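Local coordinates for protein alpha-l-arabinofuranosidase (Gibberella zeae, PDB 2W5O) that probably cleaves terminal alpha-L-arabinofuranosyl residues from arabinose-containing polysaccharides such as arabinan, in the central pocket of a six-bladed beta-propeller that binds arabinofuranose, at residues 8-13 with 356-361; 156-161 with 213-218; 225-230 with 246-251; 296-301 with 319-324. All coordinates share one frame; numbering follows the deposited sequence.

Interaction 1: residues 8-13 with 356-361. With SO4 (sulfate ion), chain H.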
# COMPACT_ATOMS: atom_id res chain seq x y z
N GLY A 8 -10.58 24.13 11.02
CA GLY A 8 -9.45 23.84 10.09
C GLY A 8 -9.58 22.39 9.64
O GLY A 8 -10.06 21.54 10.42
N LYS A 9 -9.16 22.10 8.40
CA LYS A 9 -9.17 20.73 7.91
C LYS A 9 -7.78 20.08 8.05
O LYS A 9 -7.66 18.85 7.98
CB LYS A 9 -9.61 20.69 6.44
CG LYS A 9 -10.94 21.38 6.13
CD LYS A 9 -12.10 20.46 6.48
CE LYS A 9 -13.25 20.67 5.52
NZ LYS A 9 -13.58 19.38 4.82
N THR A 10 -6.75 20.90 8.22
CA THR A 10 -5.41 20.39 8.35
C THR A 10 -5.02 20.17 9.82
O THR A 10 -5.56 20.79 10.71
CB THR A 10 -4.40 21.35 7.73
OG1 THR A 10 -4.55 22.62 8.34
CG2 THR A 10 -4.66 21.51 6.21
N PHE A 11 -4.07 19.25 10.03
CA PHE A 11 -3.59 18.85 11.37
C PHE A 11 -2.33 18.03 11.24
O PHE A 11 -2.11 17.37 10.22
CB PHE A 11 -4.65 18.07 12.17
CG PHE A 11 -5.13 16.82 11.51
CD1 PHE A 11 -4.35 15.68 11.53
CD2 PHE A 11 -6.39 16.77 10.92
CE1 PHE A 11 -4.80 14.51 10.97
CE2 PHE A 11 -6.85 15.60 10.33
CZ PHE A 11 -6.05 14.46 10.37
N SER A 12 -1.48 18.09 12.26
CA SER A 12 -0.24 17.36 12.22
C SER A 12 -0.16 16.36 13.36
O SER A 12 -0.58 16.65 14.48
CB SER A 12 0.92 18.33 12.30
OG SER A 12 0.77 19.30 11.30
N ASN A 13 0.35 15.18 13.04
CA ASN A 13 0.72 14.17 14.01
C ASN A 13 -0.38 13.83 14.99
O ASN A 13 -0.14 13.75 16.18
CB ASN A 13 1.93 14.64 14.79
CG ASN A 13 3.05 15.06 13.87
OD1 ASN A 13 3.39 16.25 13.80
ND2 ASN A 13 3.60 14.09 13.14
N ALA A 356 -1.34 10.12 11.79
CA ALA A 356 -1.59 10.78 10.51
C ALA A 356 -1.52 12.29 10.63
O ALA A 356 -1.72 12.88 11.72
CB ALA A 356 -2.95 10.36 9.96
N SER A 357 -1.25 12.92 9.49
CA SER A 357 -1.35 14.36 9.32
C SER A 357 -2.16 14.61 8.07
O SER A 357 -2.09 13.82 7.10
CB SER A 357 0.01 14.97 9.07
OG SER A 357 0.89 14.81 10.17
N VAL A 358 -2.93 15.69 8.08
CA VAL A 358 -3.53 16.22 6.87
C VAL A 358 -2.89 17.57 6.52
O VAL A 358 -2.94 18.53 7.31
CB VAL A 358 -5.07 16.35 6.99
CG1 VAL A 358 -5.64 17.16 5.78
CG2 VAL A 358 -5.68 14.98 7.07
N VAL A 359 -2.27 17.63 5.34
CA VAL A 359 -1.76 18.90 4.81
C VAL A 359 -2.46 19.39 3.54
O VAL A 359 -3.16 18.64 2.86
CB VAL A 359 -0.25 18.80 4.50
CG1 VAL A 359 0.50 18.26 5.71
CG2 VAL A 359 -0.02 17.89 3.26
N ARG A 360 -2.26 20.67 3.22
CA ARG A 360 -2.70 21.22 1.94
C ARG A 360 -1.52 21.29 1.00
O ARG A 360 -0.50 21.90 1.31
CB ARG A 360 -3.25 22.65 2.10
CG ARG A 360 -4.74 22.69 2.23
CD ARG A 360 -5.33 24.12 2.47
NE ARG A 360 -6.63 23.92 3.11
CZ ARG A 360 -7.68 23.42 2.47
NH1 ARG A 360 -7.59 23.17 1.17
NH2 ARG A 360 -8.83 23.22 3.11
N LEU A 361 -1.66 20.68 -0.17
CA LEU A 361 -0.63 20.74 -1.18
C LEU A 361 -0.27 22.17 -1.58
O LEU A 361 0.90 22.48 -1.80
CB LEU A 361 -1.07 19.94 -2.40
CG LEU A 361 -0.96 18.42 -2.16
CD1 LEU A 361 -1.61 17.67 -3.30
CD2 LEU A 361 0.50 18.00 -1.98
S SO4 H . -7.24 24.59 6.74
O1 SO4 H . -6.75 24.16 8.07
O2 SO4 H . -8.18 23.61 6.20
O3 SO4 H . -8.03 25.81 6.90
O4 SO4 H . -6.12 24.77 5.79
O HOH W 1 -0.62 19.54 8.77

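Interaction 2: residues 156-161 with 213-218. With AHR (alpha-L-arabinofuranose), chain B.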
# COMPACT_ATOMS: atom_id res chain seq x y z
N GLU A 156 1.83 -8.28 0.16
CA GLU A 156 1.59 -6.89 -0.23
C GLU A 156 0.53 -6.64 -1.30
O GLU A 156 0.81 -6.03 -2.33
CB GLU A 156 2.96 -6.28 -0.63
CG GLU A 156 3.92 -6.19 0.56
CD GLU A 156 5.40 -6.28 0.20
OE1 GLU A 156 5.74 -6.50 -0.99
OE2 GLU A 156 6.23 -6.14 1.12
N PRO A 157 -0.73 -7.05 -1.04
CA PRO A 157 -1.79 -6.81 -2.04
C PRO A 157 -2.14 -5.36 -2.24
O PRO A 157 -2.10 -4.55 -1.32
CB PRO A 157 -3.01 -7.53 -1.46
CG PRO A 157 -2.75 -7.59 0.03
CD PRO A 157 -1.25 -7.68 0.20
N PHE A 158 -2.47 -5.02 -3.47
CA PHE A 158 -2.94 -3.67 -3.77
C PHE A 158 -4.03 -3.81 -4.83
O PHE A 158 -3.82 -4.48 -5.86
CB PHE A 158 -1.81 -2.77 -4.30
CG PHE A 158 -2.28 -1.34 -4.55
CD1 PHE A 158 -2.26 -0.41 -3.52
CD2 PHE A 158 -2.84 -0.96 -5.79
CE1 PHE A 158 -2.74 0.92 -3.73
CE2 PHE A 158 -3.32 0.33 -6.00
CZ PHE A 158 -3.27 1.28 -4.97
N LEU A 159 -5.19 -3.19 -4.58
CA LEU A 159 -6.38 -3.39 -5.41
C LEU A 159 -6.73 -2.15 -6.23
O LEU A 159 -6.61 -1.02 -5.76
CB LEU A 159 -7.59 -3.74 -4.54
CG LEU A 159 -7.59 -5.09 -3.81
CD1 LEU A 159 -8.51 -5.03 -2.60
CD2 LEU A 159 -7.99 -6.22 -4.76
N MSE A 160 -7.21 -2.38 -7.45
CA MSE A 160 -7.69 -1.30 -8.26
C MSE A 160 -8.59 -1.88 -9.33
O MSE A 160 -8.34 -2.96 -9.85
CB MSE A 160 -6.52 -0.56 -8.92
CG MSE A 160 -6.90 0.79 -9.57
SE MSE A 160 -5.42 1.49 -10.63
CE MSE A 160 -5.41 0.11 -12.02
N THR A 161 -9.62 -1.12 -9.68
CA THR A 161 -10.51 -1.49 -10.75
C THR A 161 -9.97 -1.04 -12.11
O THR A 161 -9.35 0.00 -12.22
CB THR A 161 -11.82 -0.74 -10.57
OG1 THR A 161 -12.50 -1.27 -9.42
CG2 THR A 161 -12.71 -0.91 -11.78
N PRO A 213 3.93 -2.92 -4.88
CA PRO A 213 3.26 -2.22 -5.96
C PRO A 213 2.12 -1.37 -5.48
O PRO A 213 1.22 -1.79 -4.73
CB PRO A 213 2.75 -3.36 -6.86
CG PRO A 213 2.45 -4.44 -5.92
CD PRO A 213 3.50 -4.33 -4.79
N THR A 214 2.15 -0.12 -5.91
CA THR A 214 0.94 0.64 -5.83
C THR A 214 0.75 1.37 -7.15
O THR A 214 1.70 1.56 -7.90
CB THR A 214 0.95 1.66 -4.70
OG1 THR A 214 2.05 2.59 -4.90
CG2 THR A 214 1.08 0.98 -3.36
N VAL A 215 -0.49 1.80 -7.39
CA VAL A 215 -0.89 2.27 -8.71
C VAL A 215 -1.83 3.47 -8.59
O VAL A 215 -2.61 3.55 -7.65
CB VAL A 215 -1.62 1.15 -9.47
CG1 VAL A 215 -1.89 1.54 -10.92
CG2 VAL A 215 -0.84 -0.18 -9.39
N ALA A 216 -1.75 4.40 -9.53
CA ALA A 216 -2.71 5.51 -9.61
C ALA A 216 -3.03 5.88 -11.05
O ALA A 216 -2.17 5.76 -11.96
CB ALA A 216 -2.20 6.76 -8.83
N LYS A 217 -4.28 6.32 -11.25
CA LYS A 217 -4.78 6.70 -12.55
C LYS A 217 -4.50 8.16 -12.83
O LYS A 217 -4.79 9.04 -11.97
CB LYS A 217 -6.29 6.49 -12.63
CG LYS A 217 -6.77 6.55 -14.07
CD LYS A 217 -8.24 6.22 -14.23
CE LYS A 217 -8.44 5.99 -15.74
NZ LYS A 217 -9.85 6.12 -16.17
N LEU A 218 -3.96 8.44 -14.01
CA LEU A 218 -3.59 9.79 -14.41
C LEU A 218 -4.67 10.40 -15.35
O LEU A 218 -5.48 9.66 -15.93
CB LEU A 218 -2.24 9.76 -15.08
CG LEU A 218 -1.06 9.21 -14.26
CD1 LEU A 218 0.23 9.42 -15.08
CD2 LEU A 218 -0.95 9.88 -12.93
O5 AHR B . 8.96 -8.42 4.23
C5 AHR B . 8.35 -8.42 2.94
C4 AHR B . 9.33 -7.74 2.05
O4 AHR B . 9.15 -6.32 2.24
C3 AHR B . 9.00 -8.02 0.59
O3 AHR B . 9.71 -9.17 0.16
C2 AHR B . 9.42 -6.72 -0.10
O2 AHR B . 8.54 -6.56 -1.23
C1 AHR B . 9.31 -5.62 1.00
O1 AHR B . 10.30 -4.58 1.24
O HOH W 2 1.45 -3.13 -2.41

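Interaction 3: residues 225-230 with 246-251. With AHR (alpha-L-arabinofuranose), chain B.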
# COMPACT_ATOMS: atom_id res chain seq x y z
N TYR A 225 2.56 3.13 -12.13
CA TYR A 225 2.75 1.91 -11.36
C TYR A 225 4.08 2.10 -10.62
O TYR A 225 5.11 2.33 -11.26
CB TYR A 225 2.90 0.76 -12.36
CG TYR A 225 3.23 -0.57 -11.74
CD1 TYR A 225 2.24 -1.34 -11.17
CD2 TYR A 225 4.52 -1.09 -11.78
CE1 TYR A 225 2.54 -2.59 -10.61
CE2 TYR A 225 4.82 -2.33 -11.26
CZ TYR A 225 3.83 -3.07 -10.67
OH TYR A 225 4.12 -4.30 -10.13
N VAL A 226 4.04 2.13 -9.29
CA VAL A 226 5.21 2.50 -8.50
C VAL A 226 5.62 1.34 -7.62
O VAL A 226 4.77 0.57 -7.15
CB VAL A 226 4.88 3.74 -7.67
CG1 VAL A 226 6.06 4.14 -6.68
CG2 VAL A 226 4.52 4.85 -8.64
N TYR A 227 6.93 1.18 -7.42
CA TYR A 227 7.41 0.01 -6.69
C TYR A 227 8.85 0.28 -6.23
O TYR A 227 9.48 1.25 -6.69
CB TYR A 227 7.33 -1.25 -7.57
CG TYR A 227 8.10 -1.15 -8.88
CD1 TYR A 227 9.43 -1.61 -8.98
CD2 TYR A 227 7.52 -0.57 -10.02
CE1 TYR A 227 10.16 -1.49 -10.20
CE2 TYR A 227 8.24 -0.46 -11.22
CZ TYR A 227 9.54 -0.93 -11.31
OH TYR A 227 10.22 -0.83 -12.50
N GLU A 228 9.35 -0.51 -5.30
CA GLU A 228 10.76 -0.35 -4.92
C GLU A 228 11.53 -1.35 -5.77
O GLU A 228 11.09 -2.48 -5.93
CB GLU A 228 10.98 -0.61 -3.42
CG GLU A 228 10.69 -2.03 -2.99
CD GLU A 228 10.89 -2.28 -1.46
OE1 GLU A 228 11.12 -1.33 -0.68
OE2 GLU A 228 10.79 -3.47 -1.05
N TYR A 229 12.67 -0.96 -6.32
CA TYR A 229 13.43 -1.87 -7.15
C TYR A 229 14.61 -2.39 -6.31
O TYR A 229 15.72 -1.81 -6.34
CB TYR A 229 13.95 -1.08 -8.35
CG TYR A 229 14.79 -1.83 -9.37
CD1 TYR A 229 15.22 -3.13 -9.16
CD2 TYR A 229 15.20 -1.19 -10.54
CE1 TYR A 229 16.02 -3.79 -10.10
CE2 TYR A 229 15.97 -1.84 -11.48
CZ TYR A 229 16.39 -3.14 -11.24
OH TYR A 229 17.16 -3.78 -12.17
N GLY A 230 14.36 -3.46 -5.55
CA GLY A 230 15.43 -4.11 -4.76
C GLY A 230 16.52 -4.58 -5.72
O GLY A 230 16.21 -5.29 -6.69
N TYR A 246 11.05 3.19 -8.32
CA TYR A 246 10.97 3.26 -9.77
C TYR A 246 9.47 3.24 -10.11
O TYR A 246 8.64 2.90 -9.24
CB TYR A 246 11.65 2.04 -10.41
CG TYR A 246 13.13 2.20 -10.68
CD1 TYR A 246 14.04 2.37 -9.64
CD2 TYR A 246 13.61 2.20 -11.99
CE1 TYR A 246 15.39 2.51 -9.89
CE2 TYR A 246 14.97 2.35 -12.24
CZ TYR A 246 15.85 2.49 -11.20
OH TYR A 246 17.20 2.62 -11.46
N TYR A 247 9.14 3.64 -11.33
CA TYR A 247 7.78 3.57 -11.81
C TYR A 247 7.72 3.30 -13.32
O TYR A 247 8.73 3.44 -14.04
CB TYR A 247 7.04 4.85 -11.47
CG TYR A 247 7.62 6.06 -12.14
CD1 TYR A 247 7.04 6.59 -13.29
CD2 TYR A 247 8.73 6.70 -11.60
CE1 TYR A 247 7.55 7.73 -13.90
CE2 TYR A 247 9.27 7.84 -12.23
CZ TYR A 247 8.68 8.34 -13.37
OH TYR A 247 9.22 9.47 -13.99
N ARG A 248 6.53 2.92 -13.78
CA ARG A 248 6.23 2.68 -15.18
C ARG A 248 4.88 3.31 -15.52
O ARG A 248 4.06 3.56 -14.64
CB ARG A 248 6.17 1.16 -15.46
CG ARG A 248 7.51 0.45 -15.17
CD ARG A 248 7.42 -1.09 -15.36
NE ARG A 248 8.71 -1.71 -15.06
CZ ARG A 248 9.16 -2.84 -15.61
NH1 ARG A 248 8.44 -3.50 -16.51
NH2 ARG A 248 10.36 -3.30 -15.25
N LEU A 249 4.65 3.58 -16.80
CA LEU A 249 3.42 4.25 -17.21
C LEU A 249 2.78 3.38 -18.30
O LEU A 249 3.47 2.83 -19.18
CB LEU A 249 3.73 5.64 -17.78
CG LEU A 249 4.43 6.65 -16.85
CD1 LEU A 249 4.97 7.90 -17.60
CD2 LEU A 249 3.45 7.09 -15.75
N SER A 250 1.46 3.24 -18.25
CA SER A 250 0.80 2.37 -19.23
C SER A 250 -0.66 2.73 -19.32
O SER A 250 -1.27 3.05 -18.31
CB SER A 250 0.96 0.88 -18.84
OG SER A 250 0.32 0.03 -19.80
N LYS A 251 -1.20 2.73 -20.54
CA LYS A 251 -2.60 3.04 -20.75
C LYS A 251 -3.44 1.86 -20.25
O LYS A 251 -4.59 2.01 -19.82
CB LYS A 251 -2.86 3.31 -22.23
CG LYS A 251 -4.31 3.55 -22.58
CD LYS A 251 -4.45 4.81 -23.51
CE LYS A 251 -3.55 5.96 -22.99
NZ LYS A 251 -3.82 7.21 -23.74
O5 AHR B . 8.96 -8.42 4.23
C5 AHR B . 8.35 -8.42 2.94
C4 AHR B . 9.33 -7.74 2.05
O4 AHR B . 9.15 -6.32 2.24
C3 AHR B . 9.00 -8.02 0.59
O3 AHR B . 9.71 -9.17 0.16
C2 AHR B . 9.42 -6.72 -0.10
O2 AHR B . 8.54 -6.56 -1.23
C1 AHR B . 9.31 -5.62 1.00
O1 AHR B . 10.30 -4.58 1.24

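Interaction 4: residues 296-301 with 319-324. With AHR (alpha-L-arabinofuranose), chain B.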
# COMPACT_ATOMS: atom_id res chain seq x y z
N THR A 296 11.92 5.64 3.61
CA THR A 296 13.15 6.03 4.27
C THR A 296 13.34 7.55 4.31
O THR A 296 14.40 8.00 4.71
CB THR A 296 14.36 5.43 3.56
OG1 THR A 296 14.37 5.93 2.22
CG2 THR A 296 14.22 3.92 3.52
N ARG A 297 12.34 8.34 3.90
CA ARG A 297 12.43 9.80 4.06
C ARG A 297 11.10 10.39 4.47
O ARG A 297 10.05 9.84 4.19
CB ARG A 297 12.84 10.51 2.76
CG ARG A 297 13.75 9.76 1.87
CD ARG A 297 15.04 10.50 1.57
NE ARG A 297 14.98 11.95 1.79
CZ ARG A 297 16.06 12.72 1.70
NH1 ARG A 297 17.19 12.14 1.38
NH2 ARG A 297 16.03 14.02 1.93
N SER A 298 11.14 11.56 5.06
CA SER A 298 9.93 12.20 5.50
C SER A 298 9.21 13.03 4.43
O SER A 298 8.01 13.24 4.55
CB SER A 298 10.20 13.08 6.72
OG SER A 298 11.04 14.16 6.34
N GLU A 299 9.92 13.45 3.37
CA GLU A 299 9.32 14.33 2.36
C GLU A 299 8.28 13.62 1.47
O GLU A 299 8.16 12.40 1.52
CB GLU A 299 10.41 15.01 1.50
CG GLU A 299 11.47 15.75 2.35
CD GLU A 299 12.73 14.91 2.52
OE1 GLU A 299 12.64 13.66 2.49
OE2 GLU A 299 13.83 15.51 2.66
N ILE A 300 7.49 14.40 0.74
CA ILE A 300 6.71 13.87 -0.36
C ILE A 300 7.34 14.30 -1.68
O ILE A 300 8.05 15.33 -1.76
CB ILE A 300 5.23 14.34 -0.33
CG1 ILE A 300 5.09 15.88 -0.38
CG2 ILE A 300 4.54 13.85 0.95
CD1 ILE A 300 3.62 16.32 -0.43
N PHE A 301 7.04 13.53 -2.72
CA PHE A 301 7.63 13.74 -4.02
C PHE A 301 6.48 13.92 -5.00
O PHE A 301 5.52 13.15 -4.96
CB PHE A 301 8.56 12.59 -4.40
CG PHE A 301 9.74 12.45 -3.45
CD1 PHE A 301 10.95 13.08 -3.74
CD2 PHE A 301 9.61 11.78 -2.23
CE1 PHE A 301 12.03 13.01 -2.85
CE2 PHE A 301 10.70 11.71 -1.33
CZ PHE A 301 11.91 12.33 -1.65
N GLN A 319 4.59 15.03 8.94
CA GLN A 319 4.47 13.60 9.27
C GLN A 319 5.84 12.90 9.16
O GLN A 319 6.59 13.08 8.19
CB GLN A 319 3.40 12.94 8.38
CG GLN A 319 3.04 11.47 8.70
CD GLN A 319 2.29 11.31 10.03
OE1 GLN A 319 1.69 12.25 10.55
NE2 GLN A 319 2.34 10.10 10.59
N PRO A 320 6.20 12.10 10.17
CA PRO A 320 7.53 11.49 10.22
C PRO A 320 7.71 10.32 9.24
O PRO A 320 6.73 9.72 8.76
CB PRO A 320 7.63 10.97 11.66
CG PRO A 320 6.24 10.82 12.14
CD PRO A 320 5.31 11.65 11.25
N THR A 321 8.96 9.99 8.96
CA THR A 321 9.32 8.81 8.16
C THR A 321 8.74 7.54 8.76
O THR A 321 8.73 7.35 10.00
CB THR A 321 10.83 8.67 8.09
OG1 THR A 321 11.37 9.85 7.48
CG2 THR A 321 11.25 7.44 7.28
N ALA A 322 8.23 6.66 7.89
CA ALA A 322 7.71 5.38 8.33
C ALA A 322 7.70 4.38 7.19
O ALA A 322 7.53 4.75 6.02
CB ALA A 322 6.29 5.53 8.84
N TYR A 323 7.82 3.11 7.54
CA TYR A 323 7.71 1.98 6.56
C TYR A 323 6.36 1.98 5.85
O TYR A 323 5.28 2.00 6.50
CB TYR A 323 7.89 0.64 7.27
CG TYR A 323 7.95 -0.54 6.33
CD1 TYR A 323 9.01 -0.67 5.45
CD2 TYR A 323 6.97 -1.53 6.36
CE1 TYR A 323 9.11 -1.75 4.59
CE2 TYR A 323 7.06 -2.64 5.50
CZ TYR A 323 8.13 -2.74 4.63
OH TYR A 323 8.24 -3.82 3.77
N THR A 324 6.43 2.02 4.53
CA THR A 324 5.23 2.07 3.68
C THR A 324 4.21 3.14 4.07
O THR A 324 3.00 2.91 4.01
CB THR A 324 4.58 0.66 3.50
OG1 THR A 324 3.68 0.71 2.40
CG2 THR A 324 3.85 0.12 4.79
O5 AHR B . 8.96 -8.42 4.23
C5 AHR B . 8.35 -8.42 2.94
C4 AHR B . 9.33 -7.74 2.05
O4 AHR B . 9.15 -6.32 2.24
C3 AHR B . 9.00 -8.02 0.59
O3 AHR B . 9.71 -9.17 0.16
C2 AHR B . 9.42 -6.72 -0.10
O2 AHR B . 8.54 -6.56 -1.23
C1 AHR B . 9.31 -5.62 1.00
O1 AHR B . 10.30 -4.58 1.24
O HOH W 3 8.03 8.03 5.20

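Interaction 1: residues 8-13 with 356-361
Phe11 and Val358 pair across the two antiparallel strands that close a six-bladed beta-propeller: the N-terminal strand 11-17 lies along strand 354-360 and supplies the outer edge of the last blade, the "Velcro" closure of this fold. Phe11 N donates to an in-plane lone pair of Val358 O (3.0 Å), and Val358 N returns a bond to Phe11 O (2.8 Å). With its CG set between its own backbone N and carbonyl carbon (chi1 59°), Phe11 lays its ring across the partner strand. Val358 CB then sits over one ring face, 4.0 Å from the centroid, while Val358 CG2 touches Phe11 CZ at 3.4 Å; Ala356 O meets the ring at its edge. Farther along, Asn13 N makes a nearly straight bond (171°) to Ser357 OG, a hydroxyl that also pairs with Gln319. At the other end a sulfate, probably from the crystallisation liquor, ties the segments together. Arg360, whose NH1 is engaged by Asp333 and Asp335, turns the NE-NH2 edge of its guanidinium to the anion, with NE 2.9 Å from sulfate O4. Lys9 N binds sulfate O2 at 2.8 Å, and Thr10 OG1 gives its proton to sulfate O1 at 2.7 Å.

Interaction 2: residues 156-161 with 213-218
Phe158 packs against Pro213, Thr214 and Val215 in a buried contact between adjacent propeller blades, joining strand 154-162 to strand 209-217, the first strand of each. The two strands run nearly parallel, their short axes 16° apart and 6.9 Å at closest approach, and side chains rather than direct hydrogen bonds fill the seam. Phe158 has CG anti to its backbone N (chi1 -177°), which carries the ring across to strand 209-217. There Thr214 CA stands almost on the ring normal, 3.9 Å from the centroid, a CH-pi contact made by the backbone itself; Thr214 CG2 adds a touch of 3.6 Å to Phe158 CD1, the two side chains crossing at about a right angle. Beside them the selenomethionine Met160 sets its SE 3.5 Å from Val215 CG1. Nearer the pocket, a water donates to both Glu156 O (3.0 Å) and Pro213 O (2.7 Å), so it bridges the two carbonyls across the seam. Glu156 sends its carboxylate into the sugar site, where OE1 accepts a hydrogen bond of 2.8 Å from O2 of the bound arabinofuranose; Ser171 OG also bonds to Glu156 OE1. Within their own blades, Phe158 and Met160 bond by their backbones to strand 165-172, Thr214 and Ala216 do likewise to strand 223-230, and Tyr277 of strand 277-281, in the next blade, touches both Phe158 and Thr214.

Interaction 3: residues 225-230 with 246-251
Tyr227 OH has two partners: Arg248 NE, which donates to it across the strands (3.1 Å, 158°), and the hydroxyl of Tyr203, a residue outside both strands. Arg248 NH2 in turn reaches Tyr203 OH, which closes a small polar triangle within a buried face of the blade. The strands are the second and third of a four-stranded antiparallel propeller blade, and they hold each other through paired backbone bonds, Tyr225 with Arg248 and Tyr227 with Tyr246; Val226 and Tyr247 form the non-hydrogen-bonded pair between them. Because CG of Tyr227 lies between its backbone N and carbonyl carbon (chi1 57°), the ring folds over the neighbouring strand, one face above Tyr246 O and its CZ 3.8 Å from Tyr246 CB. That turn also brings the hydroxyl to Arg248, whose chain runs extended out to NE. Next to it, Tyr229 and Tyr246 form a T-shaped pair: the edge of Tyr229 points at the face of Tyr246, planes at 77° and centroids 5.0 Å apart, with Tyr229 CD2 above the centre. Tyr203 stacks on Tyr229, and His261 meets Tyr246 edge-to-face. On the face of Val226 and Tyr247 the contact is slighter, Val226 CG2 to Tyr247 CB at 3.8 Å. Glu228 turns from the pair toward the sugar site, where its OE2 accepts a 2.6 Å hydrogen bond from O1 of the bound arabinofuranose.

Interaction 4: residues 296-301 with 319-324
Thr321 leans its side chain against the peptide backbone of 296-298, and this one residue carries most of a small contact near the surface. Its two branches go to different places: OG1 lies beside the backbone N of Thr321 itself (chi1 -61°) and faces the peptide between Arg297 and Ser298, whereas CG2 packs against the preceding one, 3.6 Å from Thr296 C. Thr321 OG1 comes within 3.0 Å of Ser298 N, but the N-H is badly angled for a hydrogen bond; the hydroxyl simply rests alongside, 3.5 Å from Ser298 CB. Ser298 CB also approaches Gln319 O, at 3.9 Å. The direct contact is therefore van der Waals, supplemented by a water that accepts from Ala322 N (3.0 Å) and lies 2.9 Å from Arg297 O, one of several acceptors around it. Arg297 points away from 319-324 and forms a side-on salt bridge with Glu299, NE donating to OE1 and NH2 to OE2 (2.8 Å), both oxygens lying within 1° of the guanidinium plane and approached on their syn sides. Farther along the other segment Tyr323 enters the sugar site, its OH 3.1 Å from O4 of the arabinofuranose. In the fold, residues 296-299 follow strand 289-293 and lead into strand 300-303, whose Ile300 and Phe301 bond to Trp315 and Val292. Segment 319-324 is the crossing from strand 313-315 to strand 326-330 of the closing blade; Arg325, the residue just before that strand, bonds back to Ser298 O through NH1.

Overall arrangement
All four contacts belong to one six-bladed propeller. Interactions 2 and 3 are buried and share a blade: strands 209-217 and 223-230 are neighbours, joined by the bond of Val226 N to Thr214 O. Interaction 2 packs apolar groups between blades, whereas interaction 3 is a hydrogen-bonded strand pair within one. Interaction 1 is also a strand pair but only partly buried, with a sulfate at its outer end. Interaction 4, a surface contact of loops, touches interaction 1 through Gln319, although the centres of the two contacts are about 15 Å apart. Interactions 2, 3 and 4 converge on the arabinofuranose through Glu156, Glu228 and Tyr323; interaction 1 lies apart from it and closes the ring.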